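Local structure of TlmII (Streptoalloteichus hindustanus, 4HVM) at residues 91-96 against 126-131; 313-318 against 459-464. The protein takes part in the biosynthesis of tallysomycin and, as a member of the condensation-domain family, may bind phosphopantetheine. One frame throughout, in Å; residues are numbered along the deposited sequence.

Two ways of fixing the end of a secondary-structure element appear in one chain. Interaction 1 holds the end of strand 87-91, an outermost strand of a mixed sheet, beside its parallel neighbour 122-128, within the condensation-family part of the chain. Interaction 2 comes later, joining the start of helix 314-330 to the loop after helix 445-459, close to the end of the modelled chain. The contacts are in series along the sequence and share no helix, strand or sheet. The centres of interactions 1 and 2 lie about 47 Å apart, and the nearest atoms of interactions 1 and 2 about 35 Å apart. Both are local: one joins the ends of two parallel strands at the edge of a sheet, the other ties chain portions 141 residues apart.

Interaction 1. Residues 91-96 against 126-131; sequences DLRGHP and LVRLSE
L92 N donates to R128 O at 3.0 Å, almost straight (175° at the hydrogen), and D91 bridges R128 in parallel register before the chain leaves strand 87-91 through a type I turn from L92 to H95. On the face that carries D91 and R128, an ionic network gathers around R93. Bent at chi3 (-72°), the R93 chain curls back so that its guanidinium grips the D91 carboxylate side-on: NE meets OD1 at 3.1 Å and NH2 meets OD2 at 2.7 Å, each on the syn side. OD1 also accepts from R93 N, closing an Asx turn. R93 NH1 reaches E131 OE1 at 2.9 Å, near the guanidinium plane, while R128 CD lies over one face of that group, 4.0 Å from R93 CZ. R128 NH1 donates to S130 O, and its NE pairs with D49. With an alanine at R128, the R93 guanidinium would probably lose the aliphatic cover on that face, and S130 O and D49 would be left without this donor. L92 CD1 packs on V127 CG1 at 3.6 Å, and L129 rests on helix 98-110. Strand, helix and parallel neighbouring strand make a beta-alpha-beta crossover, joined where both strands end.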
# COMPACT_ATOMS: atom_id res chain seq x y z
N ASP A 91 16.68 15.89 15.50
CA ASP A 91 17.99 16.23 14.96
C ASP A 91 18.96 15.07 15.18
O ASP A 91 19.19 14.66 16.31
CB ASP A 91 18.51 17.51 15.62
CG ASP A 91 19.66 18.14 14.85
OD1 ASP A 91 20.57 17.40 14.41
OD2 ASP A 91 19.67 19.38 14.69
N LEU A 92 19.53 14.56 14.09
CA LEU A 92 20.38 13.38 14.16
C LEU A 92 21.82 13.65 13.73
O LEU A 92 22.53 12.74 13.30
CB LEU A 92 19.81 12.27 13.28
CG LEU A 92 18.36 11.86 13.53
CD1 LEU A 92 17.97 10.70 12.63
CD2 LEU A 92 18.15 11.50 15.00
N ARG A 93 22.24 14.91 13.84
CA ARG A 93 23.59 15.29 13.44
C ARG A 93 24.68 14.66 14.30
O ARG A 93 25.84 14.56 13.88
CB ARG A 93 23.73 16.82 13.44
CG ARG A 93 23.19 17.48 12.18
CD ARG A 93 23.34 19.00 12.21
NE ARG A 93 22.42 19.62 13.16
CZ ARG A 93 22.30 20.94 13.33
NH1 ARG A 93 23.04 21.77 12.61
NH2 ARG A 93 21.43 21.42 14.21
N GLY A 94 24.32 14.21 15.50
CA GLY A 94 25.28 13.60 16.40
C GLY A 94 25.63 12.17 16.04
O GLY A 94 26.54 11.58 16.63
N HIS A 95 24.91 11.61 15.08
CA HIS A 95 25.16 10.24 14.64
C HIS A 95 26.02 10.20 13.38
O HIS A 95 25.79 10.98 12.45
CB HIS A 95 23.83 9.52 14.37
CG HIS A 95 22.94 9.44 15.57
ND1 HIS A 95 23.16 8.54 16.60
CD2 HIS A 95 21.83 10.13 15.91
CE1 HIS A 95 22.22 8.69 17.51
NE2 HIS A 95 21.40 9.64 17.12
N PRO A 96 27.02 9.31 13.35
CA PRO A 96 27.90 9.14 12.18
C PRO A 96 27.15 8.75 10.91
O PRO A 96 27.56 9.13 9.82
CB PRO A 96 28.85 8.01 12.62
CG PRO A 96 28.18 7.35 13.77
CD PRO A 96 27.41 8.43 14.46
N LEU A 126 10.03 16.17 11.03
CA LEU A 126 11.03 17.04 10.42
C LEU A 126 12.39 16.67 10.99
O LEU A 126 12.77 17.13 12.07
CB LEU A 126 10.70 18.51 10.70
CG LEU A 126 11.32 19.59 9.80
CD1 LEU A 126 10.46 20.84 9.83
CD2 LEU A 126 12.74 19.91 10.22
N VAL A 127 13.12 15.82 10.28
CA VAL A 127 14.38 15.28 10.79
C VAL A 127 15.56 15.86 10.03
O VAL A 127 15.69 15.68 8.82
CB VAL A 127 14.42 13.74 10.66
CG1 VAL A 127 15.56 13.18 11.47
CG2 VAL A 127 13.10 13.13 11.10
N ARG A 128 16.43 16.57 10.75
CA ARG A 128 17.64 17.13 10.14
C ARG A 128 18.81 16.16 10.29
O ARG A 128 19.13 15.74 11.40
CB ARG A 128 17.99 18.49 10.74
CG ARG A 128 19.30 19.06 10.22
CD ARG A 128 19.45 20.54 10.54
NE ARG A 128 18.59 21.38 9.71
CZ ARG A 128 18.92 21.84 8.51
NH1 ARG A 128 20.09 21.53 7.98
NH2 ARG A 128 18.07 22.60 7.84
N LEU A 129 19.44 15.82 9.17
CA LEU A 129 20.53 14.85 9.16
C LEU A 129 21.91 15.51 9.16
O LEU A 129 22.87 14.97 9.71
CB LEU A 129 20.40 13.93 7.94
CG LEU A 129 19.03 13.30 7.70
CD1 LEU A 129 19.08 12.35 6.52
CD2 LEU A 129 18.54 12.59 8.95
N SER A 130 22.00 16.68 8.53
CA SER A 130 23.26 17.40 8.43
C SER A 130 23.00 18.88 8.18
O SER A 130 21.90 19.38 8.41
CB SER A 130 24.11 16.83 7.29
OG SER A 130 23.43 16.88 6.05
N GLU A 131 24.02 19.59 7.71
CA GLU A 131 23.90 21.02 7.44
C GLU A 131 23.12 21.29 6.16
O GLU A 131 22.68 22.41 5.92
CB GLU A 131 25.28 21.66 7.37
CG GLU A 131 26.09 21.50 8.64
CD GLU A 131 25.36 22.02 9.87
OE1 GLU A 131 25.34 21.31 10.90
OE2 GLU A 131 24.81 23.14 9.80

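Interaction 2. Residues 313-318 against 459-464; sequences SFRDLM and ADPSAP
S313 CB lies 3.3 Å from P461 O where a capping box starts helix 314-330: S313 OG accepts from D316 N at 3.2 Å, and S313 N returns a bond to D316 OD2 at 2.9 Å. The opposing loop, a type I turn from D460 to A463, brings P461 O to this helix start, where R315 N donates to it at 3.2 Å (158° at the hydrogen), in the carbonyl plane. The R315 side chain continues the same contact. Its CB lies 3.6 Å from P461 O and its CG stays beside that oxygen. The chain then runs extended from CG to NE (chi3 178°), alongside P461 and pointing the same way, which carries the guanidinium over the proline. At the tip, R315 NH1 lies 3.4 Å from P461 CG and ends beside S462 OG at an angle too poor for a hydrogen bond. F314 sends its ring among A244 and L248 of helix 241-255 and A457 of helix 445-459; its edge is turned to P461, F314 CD2 lying 4.2 Å from P461 CB. An Asx turn braces the loop: S462 N approaches D460 OD1 at 3.2 Å from above the carboxylate, 48° out of its plane.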
# COMPACT_ATOMS: atom_id res chain seq x y z
N SER A 313 6.21 -17.86 -22.61
CA SER A 313 6.96 -16.62 -22.72
C SER A 313 6.36 -15.59 -21.77
O SER A 313 5.33 -15.84 -21.14
CB SER A 313 6.92 -16.08 -24.15
OG SER A 313 5.61 -15.69 -24.50
N PHE A 314 7.00 -14.43 -21.66
CA PHE A 314 6.46 -13.35 -20.83
C PHE A 314 5.10 -12.92 -21.36
O PHE A 314 4.19 -12.62 -20.58
CB PHE A 314 7.41 -12.16 -20.79
CG PHE A 314 6.88 -10.99 -20.01
CD1 PHE A 314 6.73 -11.07 -18.64
CD2 PHE A 314 6.55 -9.81 -20.65
CE1 PHE A 314 6.26 -9.99 -17.92
CE2 PHE A 314 6.07 -8.73 -19.94
CZ PHE A 314 5.92 -8.82 -18.57
N ARG A 315 4.96 -12.90 -22.68
CA ARG A 315 3.69 -12.54 -23.31
C ARG A 315 2.59 -13.52 -22.94
O ARG A 315 1.45 -13.13 -22.72
CB ARG A 315 3.84 -12.47 -24.83
CG ARG A 315 4.21 -11.10 -25.35
CD ARG A 315 3.92 -10.98 -26.84
NE ARG A 315 4.24 -9.65 -27.36
CZ ARG A 315 5.42 -9.31 -27.86
NH1 ARG A 315 6.39 -10.21 -27.93
NH2 ARG A 315 5.62 -8.08 -28.31
N ASP A 316 2.94 -14.81 -22.89
CA ASP A 316 1.99 -15.85 -22.52
C ASP A 316 1.41 -15.61 -21.13
O ASP A 316 0.20 -15.64 -20.94
CB ASP A 316 2.65 -17.23 -22.59
CG ASP A 316 2.85 -17.72 -24.01
OD1 ASP A 316 2.00 -17.42 -24.87
OD2 ASP A 316 3.87 -18.40 -24.27
N LEU A 317 2.29 -15.37 -20.16
CA LEU A 317 1.87 -15.17 -18.78
C LEU A 317 1.25 -13.80 -18.57
O LEU A 317 0.38 -13.63 -17.71
CB LEU A 317 3.05 -15.38 -17.84
CG LEU A 317 3.51 -16.83 -17.73
CD1 LEU A 317 5.01 -16.90 -17.80
CD2 LEU A 317 2.99 -17.46 -16.46
N MSE A 318 1.69 -12.82 -19.35
CA MSE A 318 1.14 -11.47 -19.27
C MSE A 318 -0.31 -11.49 -19.74
O MSE A 318 -1.17 -10.85 -19.15
CB MSE A 318 1.95 -10.51 -20.14
CG MSE A 318 1.82 -9.04 -19.76
SE MSE A 318 2.39 -8.70 -17.93
CE MSE A 318 0.64 -8.28 -17.18
N ALA A 459 14.51 -8.42 -22.97
CA ALA A 459 15.29 -8.83 -24.14
C ALA A 459 14.40 -9.33 -25.26
O ALA A 459 14.49 -8.85 -26.39
CB ALA A 459 16.29 -9.90 -23.75
N ASP A 460 13.54 -10.30 -24.95
CA ASP A 460 12.63 -10.89 -25.92
C ASP A 460 11.40 -11.47 -25.23
O ASP A 460 11.42 -12.60 -24.75
CB ASP A 460 13.33 -11.98 -26.73
CG ASP A 460 12.56 -12.38 -27.98
OD1 ASP A 460 11.40 -11.94 -28.15
OD2 ASP A 460 13.12 -13.14 -28.79
N PRO A 461 10.31 -10.69 -25.18
CA PRO A 461 9.08 -11.12 -24.51
C PRO A 461 8.39 -12.29 -25.22
O PRO A 461 7.43 -12.83 -24.68
CB PRO A 461 8.21 -9.87 -24.54
CG PRO A 461 8.71 -9.08 -25.70
CD PRO A 461 10.19 -9.33 -25.74
N SER A 462 8.86 -12.66 -26.40
CA SER A 462 8.28 -13.78 -27.14
C SER A 462 9.04 -15.07 -26.89
O SER A 462 8.54 -16.16 -27.16
CB SER A 462 8.25 -13.48 -28.64
OG SER A 462 7.39 -12.40 -28.91
N ALA A 463 10.26 -14.95 -26.38
CA ALA A 463 11.10 -16.10 -26.09
C ALA A 463 10.68 -16.82 -24.81
O ALA A 463 10.22 -16.18 -23.86
CB ALA A 463 12.56 -15.68 -26.01
N PRO A 464 10.82 -18.15 -24.78
CA PRO A 464 10.46 -18.94 -23.61
C PRO A 464 11.24 -18.54 -22.36
O PRO A 464 12.46 -18.38 -22.43
CB PRO A 464 10.84 -20.37 -24.02
CG PRO A 464 10.77 -20.36 -25.50
CD PRO A 464 11.24 -19.00 -25.91